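Local coordinates for protein putative transcriptional regulator MarR (Geobacillus stearothermophilus, PDB 2RDP) that probably binds DNA as a dimeric MarR-family transcriptional regulator, using a winged-helix domain in each subunit, at residues 73-76 with 77-80; 100-104 with 105-109; 48-51 with 52-56; 26-29 with 30-34. One frame throughout, in Å; residues are numbered along the deposited sequence. Where two conformers were deposited one is given.

Contact 1: residues 73-76 with 77-80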
loop_
_atom_site.group_PDB
_atom_site.type_symbol
_atom_site.label_atom_id
_atom_site.label_comp_id
_atom_site.label_asym_id
_atom_site.label_seq_id
_atom_site.Cartn_x
_atom_site.Cartn_y
_atom_site.Cartn_z
ATOM N N THR A 73 -18.575 -2.026 3.960
ATOM C CA THR A 73 -18.199 -3.372 4.313
ATOM C C THR A 73 -19.345 -4.362 4.077
ATOM O O THR A 73 -19.108 -5.495 3.742
ATOM C CB THR A 73 -17.726 -3.454 5.756
ATOM O OG1 THR A 73 -16.769 -2.418 5.974
ATOM C CG2 THR A 73 -17.097 -4.824 6.033
ATOM N N THR A 74 -20.578 -3.909 4.241
ATOM C CA THR A 74 -21.765 -4.741 4.060
ATOM C C THR A 74 -21.957 -5.086 2.589
ATOM O O THR A 74 -22.286 -6.202 2.287
ATOM C CB THR A 74 -23.029 -4.014 4.648
ATOM O OG1 THR A 74 -22.820 -3.753 6.044
ATOM C CG2 THR A 74 -24.330 -4.813 4.437
ATOM N N ASP A 75 -21.792 -4.107 1.694
ATOM C CA ASP A 75 -21.850 -4.347 0.241
ATOM C C ASP A 75 -20.787 -5.347 -0.201
ATOM O O ASP A 75 -21.033 -6.188 -1.050
ATOM C CB ASP A 75 -21.668 -3.050 -0.546
ATOM C CG ASP A 75 -22.842 -2.044 -0.352
ATOM O OD1 ASP A 75 -23.927 -2.415 0.172
ATOM O OD2 ASP A 75 -22.662 -0.857 -0.740
ATOM N N LEU A 76 -19.598 -5.250 0.373
ATOM C CA LEU A 76 -18.499 -6.164 0.067
ATOM C C LEU A 76 -18.812 -7.598 0.525
ATOM O O LEU A 76 -18.682 -8.555 -0.247
ATOM C CB LEU A 76 -17.219 -5.635 0.708
ATOM C CG LEU A 76 -15.915 -6.418 0.513
ATOM C CD1 LEU A 76 -15.422 -6.295 -0.904
ATOM C CD2 LEU A 76 -14.903 -5.811 1.453
ATOM N N VAL A 77 -19.228 -7.724 1.784
ATOM C CA VAL A 77 -19.648 -8.988 2.338
ATOM C C VAL A 77 -20.800 -9.566 1.498
ATOM O O VAL A 77 -20.732 -10.713 1.088
ATOM C CB VAL A 77 -19.981 -8.858 3.833
ATOM C CG1 VAL A 77 -20.650 -10.147 4.387
ATOM C CG2 VAL A 77 -18.705 -8.543 4.601
ATOM N N ASP A 78 -21.814 -8.758 1.200
ATOM C CA ASP A 78 -22.901 -9.166 0.298
ATOM C C ASP A 78 -22.399 -9.771 -1.029
ATOM O O ASP A 78 -22.887 -10.834 -1.401
ATOM C CB ASP A 78 -23.869 -8.004 0.006
ATOM C CG ASP A 78 -24.722 -7.592 1.225
ATOM O OD1 ASP A 78 -24.685 -8.302 2.259
ATOM O OD2 ASP A 78 -25.428 -6.534 1.139
ATOM N N ARG A 79 -21.455 -9.108 -1.732
ATOM C CA ARG A 79 -20.874 -9.658 -2.992
ATOM C C ARG A 79 -20.225 -11.015 -2.741
ATOM O O ARG A 79 -20.478 -11.966 -3.480
ATOM C CB ARG A 79 -19.805 -8.737 -3.632
ATOM C CG ARG A 79 -20.212 -7.924 -4.884
ATOM C CD ARG A 79 -19.912 -8.608 -6.240
ATOM N NE ARG A 79 -21.057 -8.464 -7.169
ATOM C CZ ARG A 79 -21.777 -9.470 -7.716
ATOM N NH1 ARG A 79 -22.804 -9.193 -8.524
ATOM N NH2 ARG A 79 -21.474 -10.754 -7.487
HETATM N N MSE A 80 -19.399 -11.108 -1.699
HETATM C CA MSE A 80 -18.674 -12.339 -1.428
HETATM C C MSE A 80 -19.574 -13.469 -1.020
HETATM O O MSE A 80 -19.323 -14.614 -1.362
HETATM C CB MSE A 80 -17.627 -12.119 -0.369
HETATM C CG MSE A 80 -16.555 -11.165 -0.814
HETATM SE SE MSE A 80 -15.225 -10.898 0.581
HETATM C CE MSE A 80 -16.238 -9.936 1.920
HETATM O O HOH W 1 -25.030 -4.786 -1.312
#
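Four successive backbone hydrogen bonds join residues 73-76 to residues 77-80, with Val77, Asp78, Arg79 and Met80 donating to Thr73, Thr74, Asp75 and Leu76 in the i to i+4 pattern of an alpha-helix. The shortest runs from Asp78 N to Thr74 O, at 2.8 Å.

The polar side chains add a second layer. Thr74 and Asp78 lie side by side, and it is the methyl CG2 of Thr74 that faces Asp78 OD2, at 3.9 Å. This follows from the first torsion of Thr74 (-59°), which sets CG2 anti to the backbone N and leaves OG1 bonding back to the carbonyl of Cys70. One water donates to both Asp75 OD1 and Asp78 OD2, 3.0 Å from each, and so bridges two carboxylates whose like charges probably repel. Asp78 OD1 has its own partner, a salt bridge to Arg88.

The apolar contact is made by the selenomethionine at position 80. Its chain bends at the last torsion (-68°), which brings Met80 CE to 3.8 Å from Leu76 CG.

By its position in the winged-helix fold, helix 70-82 is probably the DNA-recognition helix. Val77 and Leu76 rest on helix 59-66, Leu76 and Met80 on helix 42-54, and Thr74, Val77 and Met80 on strand 86-90.

Contact 2: residues 100-104 with 105-109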
loop_
_atom_site.group_PDB
_atom_site.type_symbol
_atom_site.label_atom_id
_atom_site.label_comp_id
_atom_site.label_asym_id
_atom_site.label_seq_id
_atom_site.Cartn_x
_atom_site.Cartn_y
_atom_site.Cartn_z
ATOM N N ILE A 100 -19.309 -13.201 9.854
ATOM C CA ILE A 100 -18.915 -13.628 8.539
ATOM C C ILE A 100 -17.935 -14.768 8.733
ATOM O O ILE A 100 -16.995 -14.665 9.518
ATOM C CB ILE A 100 -18.241 -12.477 7.729
ATOM C CG1 ILE A 100 -19.057 -11.174 7.810
ATOM C CG2 ILE A 100 -18.021 -12.883 6.284
ATOM C CD1 ILE A 100 -20.585 -11.375 7.692
ATOM N N ARG A 101 -18.174 -15.868 8.029
ATOM C CA ARG A 101 -17.304 -17.026 8.083
ATOM C C ARG A 101 -16.771 -17.357 6.699
ATOM O O ARG A 101 -17.541 -17.509 5.739
ATOM C CB ARG A 101 -18.071 -18.226 8.620
ATOM C CG ARG A 101 -17.451 -19.561 8.282
ATOM C CD ARG A 101 -18.259 -20.682 8.904
ATOM N NE ARG A 101 -18.361 -20.487 10.348
ATOM C CZ ARG A 101 -19.116 -21.220 11.163
ATOM N NH1 ARG A 101 -19.844 -22.233 10.685
ATOM N NH2 ARG A 101 -19.137 -20.941 12.465
ATOM N N LEU A 102 -15.453 -17.500 6.626
ATOM C CA LEU A 102 -14.773 -17.997 5.458
ATOM C C LEU A 102 -15.261 -19.380 5.059
ATOM O O LEU A 102 -15.096 -20.354 5.815
ATOM C CB LEU A 102 -13.268 -18.052 5.759
ATOM C CG LEU A 102 -12.301 -18.126 4.581
ATOM C CD1 LEU A 102 -12.535 -16.959 3.608
ATOM C CD2 LEU A 102 -10.840 -18.198 5.084
ATOM N N LEU A 103 -15.858 -19.470 3.872
ATOM C CA LEU A 103 -16.161 -20.768 3.258
ATOM C C LEU A 103 -14.938 -21.404 2.558
ATOM O O LEU A 103 -13.972 -20.717 2.215
ATOM C CB LEU A 103 -17.329 -20.631 2.280
ATOM C CG LEU A 103 -18.648 -20.241 2.943
ATOM C CD1 LEU A 103 -19.769 -20.256 1.923
ATOM C CD2 LEU A 103 -18.936 -21.182 4.100
ATOM N N GLU A 104 -15.001 -22.711 2.320
ATOM C CA GLU A 104 -13.894 -23.450 1.706
ATOM C C GLU A 104 -13.476 -22.854 0.370
ATOM O O GLU A 104 -12.290 -22.830 0.068
ATOM C CB GLU A 104 -14.244 -24.932 1.523
ATOM C CG GLU A 104 -13.106 -25.790 0.939
ATOM C CD GLU A 104 -13.537 -27.228 0.695
ATOM O OE1 GLU A 104 -14.713 -27.577 0.991
ATOM O OE2 GLU A 104 -12.708 -28.029 0.206
ATOM N N LYS A 105 -14.448 -22.405 -0.426
ATOM C CA LYS A 105 -14.170 -21.789 -1.721
ATOM C C LYS A 105 -13.342 -20.509 -1.562
ATOM O O LYS A 105 -12.382 -20.287 -2.295
ATOM C CB LYS A 105 -15.471 -21.511 -2.488
ATOM C CG LYS A 105 -15.242 -20.704 -3.778
ATOM C CD LYS A 105 -16.622 -20.361 -4.469
ATOM C CE LYS A 105 -16.127 -19.637 -5.873
ATOM N NZ LYS A 105 -17.473 -19.332 -6.566
ATOM N N GLY A 106 -13.701 -19.682 -0.583
ATOM C CA GLY A 106 -12.968 -18.461 -0.303
ATOM C C GLY A 106 -11.572 -18.743 0.198
ATOM O O GLY A 106 -10.602 -18.144 -0.279
ATOM N N GLU A 107 -11.470 -19.653 1.163
ATOM C CA GLU A 107 -10.175 -20.040 1.753
ATOM C C GLU A 107 -9.203 -20.614 0.731
ATOM O O GLU A 107 -8.036 -20.281 0.743
ATOM C CB GLU A 107 -10.355 -21.060 2.881
ATOM C CG GLU A 107 -9.153 -21.124 3.795
ATOM C CD GLU A 107 -9.134 -22.360 4.654
ATOM O OE1 GLU A 107 -9.934 -23.268 4.360
ATOM O OE2 GLU A 107 -8.301 -22.437 5.601
ATOM N N ARG A 108 -9.707 -21.466 -0.151
ATOM C CA ARG A 108 -8.890 -22.088 -1.178
ATOM C C ARG A 108 -8.203 -21.012 -2.019
ATOM O O ARG A 108 -6.985 -21.051 -2.181
ATOM C CB ARG A 108 -9.744 -23.030 -2.044
ATOM C CG ARG A 108 -9.264 -24.459 -2.052
ATOM C CD ARG A 108 -9.783 -25.181 -3.271
ATOM N NE ARG A 108 -10.765 -26.214 -2.942
ATOM C CZ ARG A 108 -10.477 -27.517 -2.867
ATOM N NH1 ARG A 108 -9.233 -27.947 -3.083
ATOM N NH2 ARG A 108 -11.427 -28.396 -2.572
ATOM N N ILE A 109 -8.980 -20.040 -2.508
ATOM C CA ILE A 109 -8.467 -18.913 -3.303
ATOM C C ILE A 109 -7.407 -18.052 -2.588
ATOM O O ILE A 109 -6.342 -17.791 -3.149
ATOM C CB ILE A 109 -9.631 -17.996 -3.790
ATOM C CG1 ILE A 109 -10.435 -18.681 -4.883
ATOM C CG2 ILE A 109 -9.112 -16.672 -4.351
ATOM C CD1 ILE A 109 -11.748 -18.025 -5.111
#
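Leu102 and Glu107 meet where the second strand of the wing turns into the long helix 104-124, a strand-to-helix junction of the winged-helix fold with Leu103 at the N-cap position. The tightly packed part lies here. Leu102 points toward the helix, and its CD2 methyl reaches Glu107 CG at 3.6 Å, the two side chains crossing at about a right angle. Its other methyl, CD1, lies 4.0 Å from Gly106 C; Gly106 has no side chain, which lets the Leu102 methyl come close to the helix backbone. Leu48 and Leu52 of helix 42-54 also pack on Leu102, and Leu52 touches Glu107 as well, so helix 42-54 meets both the strand end and the first helical turn. The backbone secures the same turn, since Glu107 N donates to Leu103 O over 2.9 Å in an almost straight bond (173° at the hydrogen), and Arg108 N donates to Glu104 O.

The opposite character is seen on the solvent side, where Glu104, Lys105 and Arg108 are exposed. Lys105 runs fully extended until NZ bonds to the carbonyl of Asn83. Glu104 is extended too, its CG anti to the backbone N (-177°), and lies alongside Arg108, pointing the same way. Arg108 was deposited in two conformers, so its salt bridge with Glu104 is doubtful as a permanent contact. In the conformer given, the carboxylate and guanidinium planes are 21° apart, and a single oxygen, Glu104 OE2, approaches Arg108 NH2 obliquely at 3.1 Å.

Contact 3: residues 48-51 with 52-56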
loop_
_atom_site.group_PDB
_atom_site.type_symbol
_atom_site.label_atom_id
_atom_site.label_comp_id
_atom_site.label_asym_id
_atom_site.label_seq_id
_atom_site.Cartn_x
_atom_site.Cartn_y
_atom_site.Cartn_z
ATOM N N LEU A 48 -11.010 -11.391 2.956
ATOM C CA LEU A 48 -10.753 -12.827 3.092
ATOM C C LEU A 48 -9.524 -13.161 3.939
ATOM O O LEU A 48 -9.567 -14.056 4.781
ATOM C CB LEU A 48 -10.643 -13.486 1.719
ATOM C CG LEU A 48 -11.903 -13.539 0.835
ATOM C CD1 LEU A 48 -11.549 -13.977 -0.567
ATOM C CD2 LEU A 48 -12.952 -14.438 1.422
ATOM N N GLN A 49 -8.429 -12.460 3.696
ATOM C CA GLN A 49 -7.235 -12.593 4.505
ATOM C C GLN A 49 -7.491 -12.269 6.002
ATOM O O GLN A 49 -6.936 -12.923 6.859
ATOM C CB GLN A 49 -6.124 -11.734 3.883
ATOM C CG GLN A 49 -4.979 -11.329 4.833
ATOM C CD GLN A 49 -5.070 -9.887 5.397
ATOM O OE1 GLN A 49 -5.502 -8.957 4.701
ATOM N NE2 GLN A 49 -4.627 -9.710 6.666
ATOM N N TRP A 50 -8.336 -11.277 6.311
ATOM C CA TRP A 50 -8.699 -10.975 7.709
ATOM C C TRP A 50 -9.463 -12.132 8.349
ATOM O O TRP A 50 -9.223 -12.479 9.494
ATOM C CB TRP A 50 -9.523 -9.671 7.835
ATOM C CG TRP A 50 -8.703 -8.435 7.853
ATOM C CD1 TRP A 50 -8.746 -7.397 6.956
ATOM C CD2 TRP A 50 -7.680 -8.103 8.793
ATOM N NE1 TRP A 50 -7.823 -6.444 7.280
ATOM C CE2 TRP A 50 -7.148 -6.847 8.403
ATOM C CE3 TRP A 50 -7.151 -8.745 9.933
ATOM C CZ2 TRP A 50 -6.102 -6.217 9.113
ATOM C CZ3 TRP A 50 -6.124 -8.114 10.645
ATOM C CH2 TRP A 50 -5.618 -6.857 10.234
ATOM N N LEU A 51 -10.386 -12.724 7.606
ATOM C CA LEU A 51 -11.136 -13.873 8.082
ATOM C C LEU A 51 -10.254 -15.110 8.265
ATOM O O LEU A 51 -10.431 -15.872 9.219
ATOM C CB LEU A 51 -12.279 -14.185 7.113
ATOM C CG LEU A 51 -13.428 -13.171 7.062
ATOM C CD1 LEU A 51 -14.278 -13.432 5.844
ATOM C CD2 LEU A 51 -14.245 -13.225 8.333
ATOM N N LEU A 52 -9.321 -15.321 7.340
ATOM C CA LEU A 52 -8.354 -16.408 7.465
ATOM C C LEU A 52 -7.511 -16.217 8.736
ATOM O O LEU A 52 -7.356 -17.148 9.528
ATOM C CB LEU A 52 -7.446 -16.495 6.223
ATOM C CG LEU A 52 -6.412 -17.635 6.102
ATOM C CD1 LEU A 52 -7.088 -18.954 5.851
ATOM C CD2 LEU A 52 -5.380 -17.340 5.005
ATOM N N GLU A 53 -7.034 -14.997 8.941
ATOM C CA GLU A 53 -6.108 -14.700 10.024
ATOM C C GLU A 53 -6.768 -14.531 11.405
ATOM O O GLU A 53 -6.150 -14.839 12.430
ATOM C CB GLU A 53 -5.234 -13.501 9.634
ATOM C CG GLU A 53 -4.200 -13.863 8.546
ATOM C CD GLU A 53 -3.597 -12.653 7.871
ATOM O OE1 GLU A 53 -3.952 -11.519 8.264
ATOM O OE2 GLU A 53 -2.775 -12.831 6.942
ATOM N N GLU A 54 -8.022 -14.083 11.423
ATOM C CA GLU A 54 -8.748 -13.835 12.675
ATOM C C GLU A 54 -9.884 -14.776 13.018
ATOM O O GLU A 54 -10.331 -14.769 14.154
ATOM C CB GLU A 54 -9.284 -12.395 12.670
ATOM C CG GLU A 54 -8.204 -11.347 12.501
ATOM C CD GLU A 54 -7.353 -11.200 13.740
ATOM O OE1 GLU A 54 -7.924 -10.975 14.831
ATOM O OE2 GLU A 54 -6.113 -11.312 13.623
ATOM N N GLY A 55 -10.362 -15.568 12.057
ATOM C CA GLY A 55 -11.581 -16.386 12.231
ATOM C C GLY A 55 -12.853 -15.602 11.919
ATOM O O GLY A 55 -12.773 -14.527 11.322
ATOM N N ASP A 56 -14.014 -16.102 12.339
ATOM C CA ASP A 56 -15.299 -15.413 12.121
ATOM C C ASP A 56 -15.281 -13.977 12.649
ATOM O O ASP A 56 -14.820 -13.743 13.756
ATOM C CB ASP A 56 -16.445 -16.173 12.778
ATOM C CG ASP A 56 -16.646 -17.588 12.215
ATOM O OD1 ASP A 56 -17.579 -18.286 12.719
ATOM O OD2 ASP A 56 -15.894 -17.997 11.282
#
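Gln49 and Glu53 join their side chains one turn apart, Gln49 NE2 donating to Glu53 OE1. The modelled separation of Gln49 NE2 and Glu53 OE1, 2.5 Å, is unusually short, and Glu53 was deposited in two conformers, so the exact length is doubtful. The oxygen lies in the plane of the Gln49 amide, whereas the nitrogen meets Glu53 OE1 from above the carboxylate plane. A bend at the second torsion of Gln49 (-100°) also carries its NE2 over the centre of the Trp50 ring, 4.0 Å above that plane. Glu54 reaches the same indole at an edge, with its CG 3.8 Å from Trp50 CE3.

Beneath these side chains runs the end of helix 42-54, within the winged-helix domain. Leu52, Glu53 and Glu54 bond to the carbonyls of Leu48, Gln49 and Trp50. The final turn is less regular: Gly55 N still reaches Leu51 O at 2.9 Å, but from above the carbonyl plane. Gly55 leaves helical geometry with a positive phi of 85°; at this backbone conformation a beta carbon would collide with the carbonyl oxygen of Glu54. Leu51 CD2 packs against Gly55 O at 3.6 Å.

Further out, contacts from the second subunit are consistent with its positioning this pair. Arg21 of that subunit forms a salt bridge with Glu53 OE2 in the modelled conformer, and the ring of its Tyr22 meets Trp50 while its hydroxyl makes a weak hydrogen bond with Gln49 NE2. Within the chain, Leu62, Lys65 and Met66 pack on Trp50, and Asp56 forms a salt bridge with Arg101.

Contact 4: residues 26-29 with 30-34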
loop_
_atom_site.group_PDB
_atom_site.type_symbol
_atom_site.label_atom_id
_atom_site.label_comp_id
_atom_site.label_asym_id
_atom_site.label_seq_id
_atom_site.Cartn_x
_atom_site.Cartn_y
_atom_site.Cartn_z
ATOM N N ASN A 26 5.067 -0.298 -5.110
ATOM C CA ASN A 26 5.503 -1.401 -5.926
ATOM C C ASN A 26 4.810 -2.707 -5.454
ATOM O O ASN A 26 4.343 -3.483 -6.256
ATOM C CB ASN A 26 7.036 -1.470 -5.937
ATOM C CG ASN A 26 7.572 -2.685 -6.703
ATOM O OD1 ASN A 26 7.518 -3.834 -6.235
ATOM N ND2 ASN A 26 8.136 -2.430 -7.883
ATOM N N LEU A 27 4.706 -2.904 -4.156
ATOM C CA LEU A 27 4.021 -4.048 -3.554
ATOM C C LEU A 27 2.556 -4.092 -3.909
ATOM O O LEU A 27 1.984 -5.163 -4.048
ATOM C CB LEU A 27 4.095 -3.906 -2.051
ATOM C CG LEU A 27 4.402 -4.994 -1.046
ATOM C CD1 LEU A 27 5.472 -6.012 -1.539
ATOM C CD2 LEU A 27 4.862 -4.289 0.271
ATOM N N LYS A 28 1.940 -2.921 -4.006
ATOM C CA LYS A 28 0.513 -2.805 -4.324
ATOM C C LYS A 28 0.294 -3.316 -5.749
ATOM O O LYS A 28 -0.617 -4.112 -5.988
ATOM C CB LYS A 28 -0.001 -1.349 -4.150
ATOM C CG LYS A 28 -1.343 -1.103 -4.751
ATOM C CD LYS A 28 -1.795 0.333 -4.591
ATOM C CE LYS A 28 -2.936 0.608 -5.525
ATOM N NZ LYS A 28 -3.459 1.987 -5.325
ATOM N N GLN A 29 1.138 -2.853 -6.675
ATOM C CA GLN A 29 1.056 -3.284 -8.047
ATOM C C GLN A 29 1.379 -4.784 -8.242
ATOM O O GLN A 29 0.674 -5.447 -8.989
ATOM C CB GLN A 29 1.946 -2.401 -8.950
ATOM C CG GLN A 29 1.878 -2.743 -10.438
ATOM C CD GLN A 29 0.462 -2.701 -11.028
ATOM O OE1 GLN A 29 -0.488 -2.179 -10.415
ATOM N NE2 GLN A 29 0.324 -3.214 -12.251
ATOM N N ARG A 30 2.435 -5.307 -7.614
ATOM C CA ARG A 30 2.666 -6.765 -7.620
ATOM C C ARG A 30 1.409 -7.526 -7.170
ATOM O O ARG A 30 1.021 -8.486 -7.778
ATOM C CB ARG A 30 3.841 -7.137 -6.725
ATOM C CG ARG A 30 5.113 -6.760 -7.329
ATOM C CD ARG A 30 6.222 -6.751 -6.316
ATOM N NE ARG A 30 7.490 -6.529 -7.004
ATOM C CZ ARG A 30 8.234 -7.481 -7.557
ATOM N NH1 ARG A 30 7.853 -8.754 -7.537
ATOM N NH2 ARG A 30 9.368 -7.156 -8.146
ATOM N N GLY A 31 0.776 -7.043 -6.104
ATOM C CA GLY A 31 -0.477 -7.607 -5.580
ATOM C C GLY A 31 -1.569 -7.614 -6.612
ATOM O O GLY A 31 -2.253 -8.627 -6.766
ATOM N N ARG A 32 -1.725 -6.487 -7.327
ATOM C CA ARG A 32 -2.690 -6.330 -8.442
ATOM C C ARG A 32 -2.476 -7.329 -9.580
ATOM O O ARG A 32 -3.436 -7.899 -10.101
ATOM C CB ARG A 32 -2.654 -4.929 -9.081
ATOM C CG ARG A 32 -2.997 -3.721 -8.206
ATOM C CD ARG A 32 -4.268 -3.946 -7.488
ATOM N NE ARG A 32 -5.097 -2.739 -7.439
ATOM C CZ ARG A 32 -5.495 -2.134 -6.321
ATOM N NH1 ARG A 32 -5.129 -2.601 -5.117
ATOM N NH2 ARG A 32 -6.260 -1.058 -6.430
ATOM N N GLU A 33 -1.229 -7.441 -10.013
ATOM C CA GLU A 33 -0.844 -8.313 -11.070
ATOM C C GLU A 33 -1.166 -9.753 -10.699
ATOM O O GLU A 33 -1.738 -10.482 -11.497
ATOM C CB GLU A 33 0.645 -8.133 -11.351
ATOM C CG GLU A 33 0.881 -6.839 -12.093
ATOM C CD GLU A 33 2.338 -6.443 -12.293
ATOM O OE1 GLU A 33 3.255 -7.139 -11.777
ATOM O OE2 GLU A 33 2.555 -5.392 -12.962
ATOM N N ILE A 34 -0.826 -10.146 -9.476
ATOM C CA ILE A 34 -1.113 -11.490 -8.995
ATOM C C ILE A 34 -2.617 -11.764 -9.014
ATOM O O ILE A 34 -3.040 -12.823 -9.386
ATOM C CB ILE A 34 -0.485 -11.725 -7.562
ATOM C CG1 ILE A 34 1.020 -11.970 -7.687
ATOM C CG2 ILE A 34 -1.185 -12.850 -6.800
ATOM C CD1 ILE A 34 1.757 -11.766 -6.361
HETATM O O HOH W 2 -2.605 -4.700 -4.469
#
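Residues 26-29 and 30-34 are successive turns of one unbroken helix, linked by hydrogen bonds from the N-H groups of Arg30, Gly31, Arg32 and Glu33 to the carbonyls of Asn26, Leu27, Lys28 and Gln29. The first of them, Arg30 N to Asn26 O, spans 3.0 Å and is nearly straight at the hydrogen (178°).

Asn26 and Arg30 repeat the link through their side chains. Arg30 NE donates to a lone pair of Asn26 OD1 at 2.8 Å, within the carbonyl plane and close to the plane of the guanidinium. The first torsion of Asn26 (176°) sets its amide anti to the backbone N and swings OD1 toward the next turn. Gln29 NE2 makes a longer bond of 3.2 Å to Glu33 OE2, meeting it from above the carboxylate; the amide and carboxylate planes stand 82° apart, almost perpendicular.

On another side Lys28 CE sits over one face of the Arg32 guanidinium, 3.7 Å above its plane and offset toward the rim. Their like charges come no closer than 4.3 Å, between Lys28 NZ and Arg32 NH2. A water donates to Lys28 O at 2.6 Å and accepts a weak bond from Arg32 NH1.

Arg30 NH1 pairs with Asp120, while NH2 and Asn26 ND2 both bond to the carbonyl of Met147 of the second subunit. This is consistent with the MarR-family dimerisation region, where terminal helices of both subunits meet. Helix 10-35 thus touches both the second subunit and helix 104-124, on which Ile34 packs.

How the contacts relate
Contacts 1 and 3 lie in the winged-helix domain and contact 2 at its junction with helix 104-124, while contact 4 stands apart. Contacts 2 and 3 are intimate, their centres 9 Å apart, and Leu51 CD2 lies 3.3 Å from Ile100 O. Contact 1 touches both: Val77 CG1 meets Ile100 CD1 at 3.5 Å, and the selenium of Met80 approaches Leu48 CG. Contact 4 comes no nearer to contact 3 than about 12 Å between nearest atoms, across the chain's centre, yet both face the second subunit. The sodium ion, bound by Leu35, Tyr38 and Ile40, lies about 9 Å from the Arg32 side chain and about 10 Å from that of Leu48.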